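Local coordinates for protein 2-C-methyl-D-erythritol 2,4-cyclodiphosphate synthase (Thermus thermophilus, PDB 1IV3) that catalyses, as a metal-dependent homotrimer, the ring closure of CDP-methylerythritol 2-phosphate to methylerythritol cyclodiphosphate with release of CMP in isoprenoid biosynthesis, at residues Y19-L24 / L96-D101; A39-L44 / S117-L122; A43-L48 / G55-L60; L59-T64 / L77-R82. The protein carries 3 engineered substitutions. One frame throughout, in Å; residues are numbered along the deposited sequence.

Contact 1: residues Y19-L24 / L96-D101; sequences YLCGLL and LVLTLD
L20 divides its two methyl groups between L98 and L100, two residues apart on the other segment, showing how a small hairpin can be packed in place with no hydrogen bond between the two segments. The contact is wholly apolar. With CG of L20 beside the backbone N (chi1 -77°) and chi2 at 169°, the methyls spread: CD2 approaches CD1 of L98 at 4.3 Å, while CD1 reaches CD1 of L100 at 4.2 Å. SG of C21 comes to the same CD1 of L98, again at 4.3 Å, so one methyl of L98 receives both the leucine and the thiol.

Within 19-24 the backbone closes on itself. L20 N donates to L23 O at 2.9 Å and L23 N to L20 O at 3.0 Å, closing a type I' turn with C21 and G22 at its corners. The amides of C21 and G22 are taken up by D38, at OD1 and OD2 respectively, and C21 O is hydrogen-bonded to S115.

This is a beta hairpin with a two-residue type I' turn, packed against 96-101. With L100 the chain enters the binding site for the CDP-methylerythritol phosphate substrate, which continues with D101.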
loop_
_atom_site.group_PDB
_atom_site.type_symbol
_atom_site.label_atom_id
_atom_site.label_comp_id
_atom_site.label_asym_id
_atom_site.label_seq_id
_atom_site.Cartn_x
_atom_site.Cartn_y
_atom_site.Cartn_z
ATOM N N TYR A 19 -7.822 -5.585 -19.468
ATOM C CA TYR A 19 -7.613 -6.880 -18.842
ATOM C C TYR A 19 -7.363 -6.732 -17.352
ATOM O O TYR A 19 -6.511 -5.914 -16.972
ATOM C CB TYR A 19 -6.387 -7.592 -19.453
ATOM C CG TYR A 19 -6.669 -7.915 -20.903
ATOM C CD1 TYR A 19 -7.484 -9.017 -21.147
ATOM C CD2 TYR A 19 -6.153 -7.168 -21.944
ATOM C CE1 TYR A 19 -7.784 -9.372 -22.446
ATOM C CE2 TYR A 19 -6.452 -7.518 -23.267
ATOM C CZ TYR A 19 -7.269 -8.617 -23.478
ATOM O OH TYR A 19 -7.596 -9.016 -24.758
ATOM N N LEU A 20 -8.069 -7.519 -16.533
ATOM C CA LEU A 20 -7.860 -7.422 -15.083
ATOM C C LEU A 20 -8.057 -8.800 -14.476
ATOM O O LEU A 20 -9.027 -9.490 -14.792
ATOM C CB LEU A 20 -8.777 -6.406 -14.404
ATOM C CG LEU A 20 -8.400 -4.933 -14.581
ATOM C CD1 LEU A 20 -9.518 -4.011 -14.101
ATOM C CD2 LEU A 20 -7.113 -4.576 -13.852
ATOM N N CYS A 21 -7.101 -9.188 -13.638
ATOM C CA CYS A 21 -7.216 -10.494 -13.005
ATOM C C CYS A 21 -7.272 -11.638 -14.008
ATOM O O CYS A 21 -7.805 -12.703 -13.700
ATOM C CB CYS A 21 -8.483 -10.551 -12.129
ATOM S SG CYS A 21 -8.427 -9.404 -10.724
ATOM N N GLY A 22 -6.722 -11.425 -15.192
ATOM C CA GLY A 22 -6.612 -12.450 -16.213
ATOM C C GLY A 22 -7.794 -12.432 -17.154
ATOM O O GLY A 22 -7.773 -13.204 -18.118
ATOM N N LEU A 23 -8.794 -11.586 -16.909
ATOM C CA LEU A 23 -9.962 -11.553 -17.784
ATOM C C LEU A 23 -10.094 -10.296 -18.635
ATOM O O LEU A 23 -9.684 -9.192 -18.238
ATOM C CB LEU A 23 -11.225 -11.587 -16.924
ATOM C CG LEU A 23 -11.322 -12.682 -15.870
ATOM C CD1 LEU A 23 -12.673 -12.570 -15.165
ATOM C CD2 LEU A 23 -11.106 -14.055 -16.499
ATOM N N LEU A 24 -10.734 -10.468 -19.791
ATOM C CA LEU A 24 -11.190 -9.334 -20.587
ATOM C C LEU A 24 -12.368 -8.623 -19.927
ATOM O O LEU A 24 -13.407 -9.204 -19.656
ATOM C CB LEU A 24 -11.580 -9.812 -21.994
ATOM C CG LEU A 24 -11.228 -8.891 -23.166
ATOM C CD1 LEU A 24 -12.141 -9.179 -24.354
ATOM C CD2 LEU A 24 -11.292 -7.424 -22.800
ATOM N N LEU A 96 -5.894 -7.622 -2.417
ATOM C CA LEU A 96 -5.450 -6.510 -3.260
ATOM C C LEU A 96 -6.576 -5.529 -3.547
ATOM O O LEU A 96 -7.742 -5.894 -3.451
ATOM C CB LEU A 96 -4.905 -7.022 -4.589
ATOM C CG LEU A 96 -5.937 -7.649 -5.526
ATOM C CD1 LEU A 96 -5.407 -7.728 -6.953
ATOM C CD2 LEU A 96 -6.299 -9.052 -5.053
ATOM N N VAL A 97 -6.137 -4.321 -3.905
ATOM C CA VAL A 97 -7.074 -3.263 -4.246
ATOM C C VAL A 97 -6.824 -2.819 -5.684
ATOM O O VAL A 97 -5.685 -2.546 -6.062
ATOM C CB VAL A 97 -6.891 -2.026 -3.353
ATOM C CG1 VAL A 97 -7.917 -0.951 -3.641
ATOM C CG2 VAL A 97 -6.970 -2.443 -1.878
ATOM N N LEU A 98 -7.916 -2.747 -6.431
ATOM C CA LEU A 98 -7.902 -2.169 -7.756
ATOM C C LEU A 98 -8.612 -0.812 -7.725
ATOM O O LEU A 98 -9.734 -0.737 -7.219
ATOM C CB LEU A 98 -8.606 -3.053 -8.766
ATOM C CG LEU A 98 -8.144 -4.504 -8.763
ATOM C CD1 LEU A 98 -8.811 -5.229 -9.934
ATOM C CD2 LEU A 98 -6.631 -4.607 -8.840
ATOM N N THR A 99 -7.910 0.170 -8.285
ATOM C CA THR A 99 -8.424 1.535 -8.311
ATOM C C THR A 99 -8.505 2.038 -9.738
ATOM O O THR A 99 -7.519 2.010 -10.484
ATOM C CB THR A 99 -7.512 2.461 -7.483
ATOM O OG1 THR A 99 -7.415 1.958 -6.144
ATOM C CG2 THR A 99 -8.101 3.851 -7.403
ATOM N N LEU A 100 -9.689 2.478 -10.130
ATOM C CA LEU A 100 -9.903 3.078 -11.452
ATOM C C LEU A 100 -11.280 3.740 -11.472
ATOM O O LEU A 100 -12.204 3.287 -10.785
ATOM C CB LEU A 100 -9.754 2.048 -12.565
ATOM C CG LEU A 100 -10.880 1.040 -12.797
ATOM C CD1 LEU A 100 -10.555 0.108 -13.966
ATOM C CD2 LEU A 100 -11.152 0.224 -11.551
ATOM N N ASP A 101 -11.407 4.830 -12.226
ATOM C CA ASP A 101 -12.668 5.578 -12.201
ATOM C C ASP A 101 -13.717 4.954 -13.102
ATOM O O ASP A 101 -14.917 5.131 -12.867
ATOM C CB ASP A 101 -12.394 7.048 -12.564
ATOM C CG ASP A 101 -11.505 7.713 -11.531
ATOM O OD1 ASP A 101 -10.866 7.021 -10.712
ATOM O OD2 ASP A 101 -11.445 8.963 -11.493
#

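Contact 2: residues A39-L44 / S117-L122; sequences AAMHAL and SRLMRL. Engineered in segment 39-44: M41 (natural residue Leu). Engineered in segment 117-122: M120 (natural residue Leu). With MG (magnesium ion), chain G.
Two engineered methionines, M41 on one helix and M120 on the other, each supply half of a methyl-to-methyl contact, and these two pairs make up the whole meeting of the segments. CE of M41 lies 3.7 Å from CD2 of L119, and SD is almost as close to that methyl. The M41 chain folds back at chi2 (-71°) and again at chi3, which carries its terminal methyl across L119 at about a right angle. In the second pair, M120 runs extended to its sulfur and bends only at the last torsion, setting CE 4.0 Å from CD1 of L44. The long side chains span backbones that stay well apart, with CA of L44 9.7 Å from CA of M120; L77 of helix 73-86 touches M41 and L44 beside them.

Polar chemistry is kept away from this seam. H42 binds the magnesium ion through ND1 at 2.0 Å, a water and the side chains of D8 and H10 being further ligands, and NE2 of H42 is hydrogen-bonded to S73. Past M120 the chain turns through a Schellman motif at R121, with L122 N bonded to S117 O at 3.0 Å and a weak R121-to-R118 bond inside it. S117 OG also donates to L122 O at 2.7 Å. Between these two segments, then, the join rests on apolar burial rather than on directional bonds.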
loop_
_atom_site.group_PDB
_atom_site.type_symbol
_atom_site.label_atom_id
_atom_site.label_comp_id
_atom_site.label_asym_id
_atom_site.label_seq_id
_atom_site.Cartn_x
_atom_site.Cartn_y
_atom_site.Cartn_z
ATOM N N ALA A 39 -3.006 -4.814 -14.394
ATOM C CA ALA A 39 -2.367 -4.307 -13.184
ATOM C C ALA A 39 -2.498 -5.260 -12.007
ATOM O O ALA A 39 -1.612 -5.354 -11.152
ATOM C CB ALA A 39 -2.981 -2.940 -12.907
ATOM N N ALA A 40 -3.625 -5.965 -11.909
ATOM C CA ALA A 40 -3.861 -6.960 -10.868
ATOM C C ALA A 40 -2.811 -8.064 -10.961
ATOM O O ALA A 40 -2.104 -8.383 -10.016
ATOM C CB ALA A 40 -5.240 -7.605 -10.992
ATOM N N MET A 41 -2.722 -8.647 -12.164
ATOM C CA MET A 41 -1.728 -9.693 -12.367
ATOM C C MET A 41 -0.330 -9.164 -12.062
ATOM O O MET A 41 0.472 -9.838 -11.413
ATOM C CB MET A 41 -1.733 -10.228 -13.799
ATOM C CG MET A 41 -2.874 -11.135 -14.200
ATOM S SD MET A 41 -2.877 -12.790 -13.472
ATOM C CE MET A 41 -4.052 -12.605 -12.188
ATOM N N HIS A 42 0.010 -7.958 -12.524
ATOM C CA HIS A 42 1.383 -7.488 -12.313
ATOM C C HIS A 42 1.705 -7.257 -10.840
ATOM O O HIS A 42 2.775 -7.655 -10.378
ATOM C CB HIS A 42 1.633 -6.188 -13.076
ATOM C CG HIS A 42 1.674 -6.429 -14.547
ATOM N ND1 HIS A 42 1.842 -5.442 -15.479
ATOM C CD2 HIS A 42 1.568 -7.601 -15.234
ATOM C CE1 HIS A 42 1.839 -5.972 -16.695
ATOM N NE2 HIS A 42 1.672 -7.281 -16.572
ATOM N N ALA A 43 0.746 -6.654 -10.144
ATOM C CA ALA A 43 1.008 -6.387 -8.718
ATOM C C ALA A 43 1.098 -7.674 -7.909
ATOM O O ALA A 43 1.916 -7.781 -6.994
ATOM C CB ALA A 43 -0.078 -5.475 -8.157
ATOM N N LEU A 44 0.261 -8.674 -8.221
ATOM C CA LEU A 44 0.334 -9.966 -7.535
ATOM C C LEU A 44 1.659 -10.647 -7.834
ATOM O O LEU A 44 2.281 -11.259 -6.967
ATOM C CB LEU A 44 -0.828 -10.886 -7.969
ATOM C CG LEU A 44 -2.193 -10.459 -7.422
ATOM C CD1 LEU A 44 -3.350 -11.149 -8.132
ATOM C CD2 LEU A 44 -2.231 -10.718 -5.917
ATOM N N SER A 117 -8.872 -17.033 -7.837
ATOM C CA SER A 117 -8.913 -18.269 -7.063
ATOM C C SER A 117 -8.337 -19.444 -7.848
ATOM O O SER A 117 -7.570 -20.249 -7.313
ATOM C CB SER A 117 -10.356 -18.554 -6.652
ATOM O OG SER A 117 -10.540 -19.861 -6.141
ATOM N N ARG A 118 -8.720 -19.514 -9.125
ATOM C CA ARG A 118 -8.292 -20.605 -10.020
ATOM C C ARG A 118 -6.804 -20.489 -10.320
ATOM O O ARG A 118 -6.042 -21.441 -10.258
ATOM C CB ARG A 118 -9.058 -20.584 -11.339
ATOM C CG ARG A 118 -8.785 -21.780 -12.254
ATOM C CD ARG A 118 -9.837 -21.834 -13.381
ATOM N NE ARG A 118 -9.586 -20.650 -14.211
ATOM C CZ ARG A 118 -8.745 -20.709 -15.242
ATOM N NH1 ARG A 118 -8.146 -21.855 -15.533
ATOM N NH2 ARG A 118 -8.555 -19.603 -15.935
ATOM N N LEU A 119 -6.392 -19.266 -10.645
ATOM C CA LEU A 119 -5.006 -19.028 -11.029
ATOM C C LEU A 119 -4.036 -19.264 -9.896
ATOM O O LEU A 119 -2.941 -19.793 -10.082
ATOM C CB LEU A 119 -4.895 -17.570 -11.523
ATOM C CG LEU A 119 -5.096 -17.379 -13.026
ATOM C CD1 LEU A 119 -6.412 -18.008 -13.467
ATOM C CD2 LEU A 119 -5.061 -15.910 -13.417
ATOM N N MET A 120 -4.406 -18.853 -8.677
ATOM C CA MET A 120 -3.484 -18.919 -7.549
ATOM C C MET A 120 -3.771 -20.147 -6.703
ATOM O O MET A 120 -3.089 -20.404 -5.715
ATOM C CB MET A 120 -3.576 -17.602 -6.747
ATOM C CG MET A 120 -2.627 -16.521 -7.244
ATOM S SD MET A 120 -2.707 -14.935 -6.353
ATOM C CE MET A 120 -4.383 -14.633 -6.345
ATOM N N ARG A 121 -4.790 -20.902 -7.115
ATOM C CA ARG A 121 -5.210 -22.110 -6.425
ATOM C C ARG A 121 -5.477 -21.814 -4.954
ATOM O O ARG A 121 -5.009 -22.516 -4.046
ATOM C CB ARG A 121 -4.143 -23.206 -6.560
ATOM C CG ARG A 121 -3.886 -23.589 -8.025
ATOM C CD ARG A 121 -3.077 -24.899 -8.016
ATOM N NE ARG A 121 -1.673 -24.605 -7.730
ATOM C CZ ARG A 121 -1.120 -24.500 -6.527
ATOM N NH1 ARG A 121 -1.825 -24.651 -5.413
ATOM N NH2 ARG A 121 0.177 -24.231 -6.413
ATOM N N LEU A 122 -6.250 -20.746 -4.722
ATOM C CA LEU A 122 -6.574 -20.433 -3.334
ATOM C C LEU A 122 -8.082 -20.488 -3.151
ATOM O O LEU A 122 -8.819 -20.189 -4.091
ATOM C CB LEU A 122 -6.079 -19.030 -2.976
ATOM C CG LEU A 122 -4.594 -18.797 -2.736
ATOM C CD1 LEU A 122 -4.359 -17.301 -2.481
ATOM C CD2 LEU A 122 -4.074 -19.639 -1.584
HETATM MG MG MG G . 1.841 -3.487 -15.323
HETATM O O HOH W 1 4.089 -3.031 -15.749
#

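Contact 3: residues A43-L48 / G55-L60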
loop_
_atom_site.group_PDB
_atom_site.type_symbol
_atom_site.label_atom_id
_atom_site.label_comp_id
_atom_site.label_asym_id
_atom_site.label_seq_id
_atom_site.Cartn_x
_atom_site.Cartn_y
_atom_site.Cartn_z
ATOM N N ALA A 43 0.746 -6.654 -10.144
ATOM C CA ALA A 43 1.008 -6.387 -8.718
ATOM C C ALA A 43 1.098 -7.674 -7.909
ATOM O O ALA A 43 1.916 -7.781 -6.994
ATOM C CB ALA A 43 -0.078 -5.475 -8.157
ATOM N N LEU A 44 0.261 -8.674 -8.221
ATOM C CA LEU A 44 0.334 -9.966 -7.535
ATOM C C LEU A 44 1.659 -10.647 -7.834
ATOM O O LEU A 44 2.281 -11.259 -6.967
ATOM C CB LEU A 44 -0.828 -10.886 -7.969
ATOM C CG LEU A 44 -2.193 -10.459 -7.422
ATOM C CD1 LEU A 44 -3.350 -11.149 -8.132
ATOM C CD2 LEU A 44 -2.231 -10.718 -5.917
ATOM N N THR A 45 2.103 -10.542 -9.091
ATOM C CA THR A 45 3.350 -11.223 -9.478
ATOM C C THR A 45 4.545 -10.597 -8.750
ATOM O O THR A 45 5.412 -11.282 -8.182
ATOM C CB THR A 45 3.557 -11.155 -10.997
ATOM O OG1 THR A 45 2.463 -11.759 -11.706
ATOM C CG2 THR A 45 4.793 -11.956 -11.410
ATOM N N ASP A 46 4.594 -9.262 -8.765
ATOM C CA ASP A 46 5.649 -8.576 -8.016
ATOM C C ASP A 46 5.587 -8.933 -6.527
ATOM O O ASP A 46 6.625 -9.126 -5.892
ATOM C CB ASP A 46 5.581 -7.062 -8.185
ATOM C CG ASP A 46 6.343 -6.526 -9.385
ATOM O OD1 ASP A 46 7.099 -7.305 -10.006
ATOM O OD2 ASP A 46 6.221 -5.320 -9.706
ATOM N N ALA A 47 4.397 -9.010 -5.931
ATOM C CA ALA A 47 4.290 -9.331 -4.510
ATOM C C ALA A 47 4.852 -10.716 -4.216
ATOM O O ALA A 47 5.562 -10.912 -3.225
ATOM C CB ALA A 47 2.837 -9.243 -4.052
ATOM N N LEU A 48 4.526 -11.706 -5.076
ATOM C CA LEU A 48 5.076 -13.056 -4.930
ATOM C C LEU A 48 6.585 -13.065 -5.035
ATOM O O LEU A 48 7.280 -13.661 -4.203
ATOM C CB LEU A 48 4.478 -13.964 -6.014
ATOM C CG LEU A 48 2.990 -14.302 -5.862
ATOM C CD1 LEU A 48 2.472 -15.033 -7.110
ATOM C CD2 LEU A 48 2.716 -15.169 -4.632
ATOM N N GLY A 55 13.213 -10.346 -7.145
ATOM C CA GLY A 55 13.345 -9.257 -8.099
ATOM C C GLY A 55 11.965 -8.689 -8.383
ATOM O O GLY A 55 11.212 -8.553 -7.419
ATOM N N ASP A 56 11.666 -8.393 -9.636
ATOM C CA ASP A 56 10.339 -7.888 -9.994
ATOM C C ASP A 56 10.092 -8.244 -11.458
ATOM O O ASP A 56 10.937 -8.875 -12.119
ATOM C CB ASP A 56 10.193 -6.400 -9.705
ATOM C CG ASP A 56 11.184 -5.520 -10.416
ATOM O OD1 ASP A 56 11.437 -5.767 -11.610
ATOM O OD2 ASP A 56 11.733 -4.542 -9.869
ATOM N N ILE A 57 8.927 -7.883 -11.971
ATOM C CA ILE A 57 8.608 -8.299 -13.339
ATOM C C ILE A 57 9.461 -7.582 -14.368
ATOM O O ILE A 57 9.639 -8.114 -15.478
ATOM C CB ILE A 57 7.128 -8.031 -13.700
ATOM C CG1 ILE A 57 6.687 -6.594 -13.446
ATOM C CG2 ILE A 57 6.245 -9.040 -12.983
ATOM C CD1 ILE A 57 5.293 -6.275 -13.982
ATOM N N GLY A 58 9.968 -6.396 -14.033
ATOM C CA GLY A 58 10.846 -5.678 -14.961
ATOM C C GLY A 58 12.122 -6.483 -15.143
ATOM O O GLY A 58 12.686 -6.534 -16.238
ATOM N N LEU A 59 12.589 -7.137 -14.083
ATOM C CA LEU A 59 13.814 -7.914 -14.130
ATOM C C LEU A 59 13.592 -9.269 -14.800
ATOM O O LEU A 59 14.373 -9.663 -15.669
ATOM C CB LEU A 59 14.382 -8.156 -12.726
ATOM C CG LEU A 59 15.555 -9.142 -12.685
ATOM C CD1 LEU A 59 16.816 -8.494 -13.257
ATOM C CD2 LEU A 59 15.798 -9.645 -11.278
ATOM N N LEU A 60 12.537 -9.967 -14.374
ATOM C CA LEU A 60 12.405 -11.365 -14.771
ATOM C C LEU A 60 11.636 -11.535 -16.071
ATOM O O LEU A 60 11.812 -12.542 -16.775
ATOM C CB LEU A 60 11.736 -12.154 -13.655
ATOM C CG LEU A 60 12.367 -12.257 -12.279
ATOM C CD1 LEU A 60 11.669 -13.375 -11.505
ATOM C CD2 LEU A 60 13.857 -12.516 -12.326
#
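D46 of helix 39-50 reaches the start of the short helix 57-60, where D56 is the N-cap: an example of a helix whose first amides are met by two different aspartates. From CB, which meets nothing close across the contact, the D46 side chain runs to CG, 3.9 Å from both CB of D56 and the backbone N of I57. OD1 does the bonding. It accepts from I57 N at 2.7 Å, a moderately bent bond (146° at the hydrogen) that arrives nearly along the C-O direction of the carboxylate. The same oxygen lies 3.2 Å from CB of D56 and nestles against both branches of I57, whose CG1 and CG2 are each 3.5 Å away. OD2, on the other arm, has only looser neighbours across the contact, CG1 of I57 being 4.0 Å off.

D56 works further along the turn. With CG held between its backbone N and carbonyl carbon (chi1 59°), OD1 is brought over the helix start and accepts from L59 N at 3.1 Å. OD2 faces the third subunit, where R109 forms a salt bridge with it and F131 N a hydrogen bond; this fits an active site built between subunits, in which D56 to G58 are predicted to bind substrate. The D46 and D56 side chains run side by side, their carboxylate planes turned 53° apart. Next to this polar group, T45 has its OG1 bonded back to M41 O, while its CG2 packs 3.6 Å from CG2 of I57.

Contact 4: residues L59-T64 / L77-R82. Engineered in segment 77-82: M81 (natural residue Leu).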
loop_
_atom_site.group_PDB
_atom_site.type_symbol
_atom_site.label_atom_id
_atom_site.label_comp_id
_atom_site.label_asym_id
_atom_site.label_seq_id
_atom_site.Cartn_x
_atom_site.Cartn_y
_atom_site.Cartn_z
ATOM N N LEU A 59 12.589 -7.137 -14.083
ATOM C CA LEU A 59 13.814 -7.914 -14.130
ATOM C C LEU A 59 13.592 -9.269 -14.800
ATOM O O LEU A 59 14.373 -9.663 -15.669
ATOM C CB LEU A 59 14.382 -8.156 -12.726
ATOM C CG LEU A 59 15.555 -9.142 -12.685
ATOM C CD1 LEU A 59 16.816 -8.494 -13.257
ATOM C CD2 LEU A 59 15.798 -9.645 -11.278
ATOM N N LEU A 60 12.537 -9.967 -14.374
ATOM C CA LEU A 60 12.405 -11.365 -14.771
ATOM C C LEU A 60 11.636 -11.535 -16.071
ATOM O O LEU A 60 11.812 -12.542 -16.775
ATOM C CB LEU A 60 11.736 -12.154 -13.655
ATOM C CG LEU A 60 12.367 -12.257 -12.279
ATOM C CD1 LEU A 60 11.669 -13.375 -11.505
ATOM C CD2 LEU A 60 13.857 -12.516 -12.326
ATOM N N PHE A 61 10.801 -10.553 -16.420
ATOM C CA PHE A 61 9.962 -10.723 -17.599
ATOM C C PHE A 61 10.077 -9.551 -18.553
ATOM O O PHE A 61 9.041 -8.985 -18.939
ATOM C CB PHE A 61 8.504 -10.931 -17.163
ATOM C CG PHE A 61 8.310 -12.042 -16.145
ATOM C CD1 PHE A 61 8.529 -13.379 -16.485
ATOM C CD2 PHE A 61 7.918 -11.774 -14.845
ATOM C CE1 PHE A 61 8.353 -14.373 -15.538
ATOM C CE2 PHE A 61 7.742 -12.764 -13.904
ATOM C CZ PHE A 61 7.969 -14.091 -14.237
ATOM N N PRO A 62 11.291 -9.179 -18.945
ATOM C CA PRO A 62 11.451 -7.981 -19.777
ATOM C C PRO A 62 11.083 -8.309 -21.213
ATOM O O PRO A 62 11.215 -9.460 -21.625
ATOM C CB PRO A 62 12.953 -7.698 -19.688
ATOM C CG PRO A 62 13.522 -9.102 -19.649
ATOM C CD PRO A 62 12.590 -9.815 -18.699
ATOM N N ASP A 63 10.631 -7.300 -21.957
ATOM C CA ASP A 63 10.181 -7.629 -23.315
ATOM C C ASP A 63 11.363 -7.834 -24.254
ATOM O O ASP A 63 11.180 -8.128 -25.438
ATOM C CB ASP A 63 9.227 -6.562 -23.841
ATOM C CG ASP A 63 9.781 -5.158 -23.809
ATOM O OD1 ASP A 63 10.714 -4.900 -23.021
ATOM O OD2 ASP A 63 9.275 -4.309 -24.580
ATOM N N THR A 64 12.576 -7.683 -23.736
ATOM C CA THR A 64 13.750 -8.069 -24.514
ATOM C C THR A 64 13.887 -9.581 -24.515
ATOM O O THR A 64 14.633 -10.172 -25.302
ATOM C CB THR A 64 15.041 -7.466 -23.943
ATOM O OG1 THR A 64 14.981 -7.481 -22.504
ATOM C CG2 THR A 64 15.151 -6.021 -24.382
ATOM N N LEU A 77 2.566 -14.614 -13.801
ATOM C CA LEU A 77 2.136 -14.948 -12.447
ATOM C C LEU A 77 2.435 -16.406 -12.133
ATOM O O LEU A 77 2.960 -16.759 -11.076
ATOM C CB LEU A 77 0.636 -14.659 -12.296
ATOM C CG LEU A 77 0.102 -15.115 -10.923
ATOM C CD1 LEU A 77 0.208 -13.953 -9.946
ATOM C CD2 LEU A 77 -1.304 -15.649 -11.082
ATOM N N ARG A 78 2.097 -17.284 -13.090
ATOM C CA ARG A 78 2.392 -18.707 -12.896
ATOM C C ARG A 78 3.880 -18.990 -12.800
ATOM O O ARG A 78 4.315 -19.867 -12.049
ATOM C CB ARG A 78 1.773 -19.510 -14.051
ATOM C CG ARG A 78 0.261 -19.330 -14.147
ATOM C CD ARG A 78 -0.373 -20.469 -14.931
ATOM N NE ARG A 78 -1.838 -20.495 -14.808
ATOM C CZ ARG A 78 -2.462 -21.422 -14.081
ATOM N NH1 ARG A 78 -1.741 -22.333 -13.446
ATOM N NH2 ARG A 78 -3.783 -21.438 -13.984
ATOM N N GLU A 79 4.718 -18.287 -13.554
ATOM C CA GLU A 79 6.155 -18.529 -13.385
ATOM C C GLU A 79 6.619 -18.099 -12.000
ATOM O O GLU A 79 7.429 -18.753 -11.338
ATOM C CB GLU A 79 6.908 -17.798 -14.489
ATOM C CG GLU A 79 8.410 -17.898 -14.489
ATOM C CD GLU A 79 8.977 -19.295 -14.615
ATOM O OE1 GLU A 79 8.256 -20.299 -14.800
ATOM O OE2 GLU A 79 10.227 -19.389 -14.530
ATOM N N ALA A 80 6.096 -16.954 -11.517
ATOM C CA ALA A 80 6.491 -16.552 -10.166
ATOM C C ALA A 80 6.036 -17.589 -9.174
ATOM O O ALA A 80 6.722 -17.905 -8.202
ATOM C CB ALA A 80 5.911 -15.173 -9.807
ATOM N N MET A 81 4.845 -18.144 -9.377
ATOM C CA MET A 81 4.370 -19.174 -8.461
ATOM C C MET A 81 5.362 -20.337 -8.513
ATOM O O MET A 81 5.706 -20.929 -7.488
ATOM C CB MET A 81 2.942 -19.633 -8.793
ATOM C CG MET A 81 1.853 -18.609 -8.477
ATOM S SD MET A 81 0.209 -18.993 -9.123
ATOM C CE MET A 81 -0.178 -20.435 -8.136
ATOM N N ARG A 82 5.839 -20.659 -9.718
ATOM C CA ARG A 82 6.729 -21.827 -9.827
ATOM C C ARG A 82 8.024 -21.597 -9.066
ATOM O O ARG A 82 8.505 -22.467 -8.338
ATOM C CB ARG A 82 7.057 -22.149 -11.286
ATOM C CG ARG A 82 7.918 -23.409 -11.457
ATOM C CD ARG A 82 8.230 -23.654 -12.932
ATOM N NE ARG A 82 9.201 -22.677 -13.433
ATOM C CZ ARG A 82 10.489 -22.765 -13.088
ATOM N NH1 ARG A 82 10.876 -23.760 -12.285
ATOM N NH2 ARG A 82 11.381 -21.889 -13.533
#
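The first torsions put the ring of F61 and the methylenes of E79 together: F61 sets CG anti to its carbonyl carbon (chi1 -53°), while the E79 chain leaves extended from its backbone N (chi1 179°) and then bends at chi2. The outcome is an aliphatic chain laid against the rim of a ring. CE1 of F61 approaches CG of E79 at 3.7 Å and CZ does nearly the same, with CB of E79 at 3.9 Å from CE1; CG lies in the plane of the ring, so the touch is made at the edge. CZ also comes within 4.4 Å of the backbone N of A80. One face of the ring is covered by CB of its own neighbour L60.

The bend at chi2 carries the carboxylate of E79 past the ring, its plane turned 80° from that of F61, and over to R82. There a bidentate, side-on salt bridge forms, NE to OE1 and NH2 to OE2, each at 2.9 Å, on the syn sides but with both donors well out of the carboxylate plane. Two bonds to one guanidinium probably restrain the carboxylate's rotation, and with it the methylene at the ring edge.

F61 also stacks on F76 and meets W68 edge-to-face. Together with E79, F76 packs the segment after helix 57-60 on helix 73-86, and F61 to T64 belong to the predicted substrate-binding site.

Overall arrangement
All four contacts are largely buried, but contacts 1 and 2 lie nearest the centre of the chain, and contacts 3 and 4 farther out, where residues of the chain become exposed. The inner pair relies on methyl and sulfur packing alone and is joined where A40 and M41 meet C21. Helix 39-50 is common to contacts 2 and 3, which share A43 and L44; H42 of the metal site touches I57 between them. Helix 57-60 then links contacts 3 and 4. Chemistry changes along this path: apolar packing within the core gives way to an N-cap and a second carboxylate accepting from a helix's first amide, and finally to an aromatic edge beside a salt bridge near the surface.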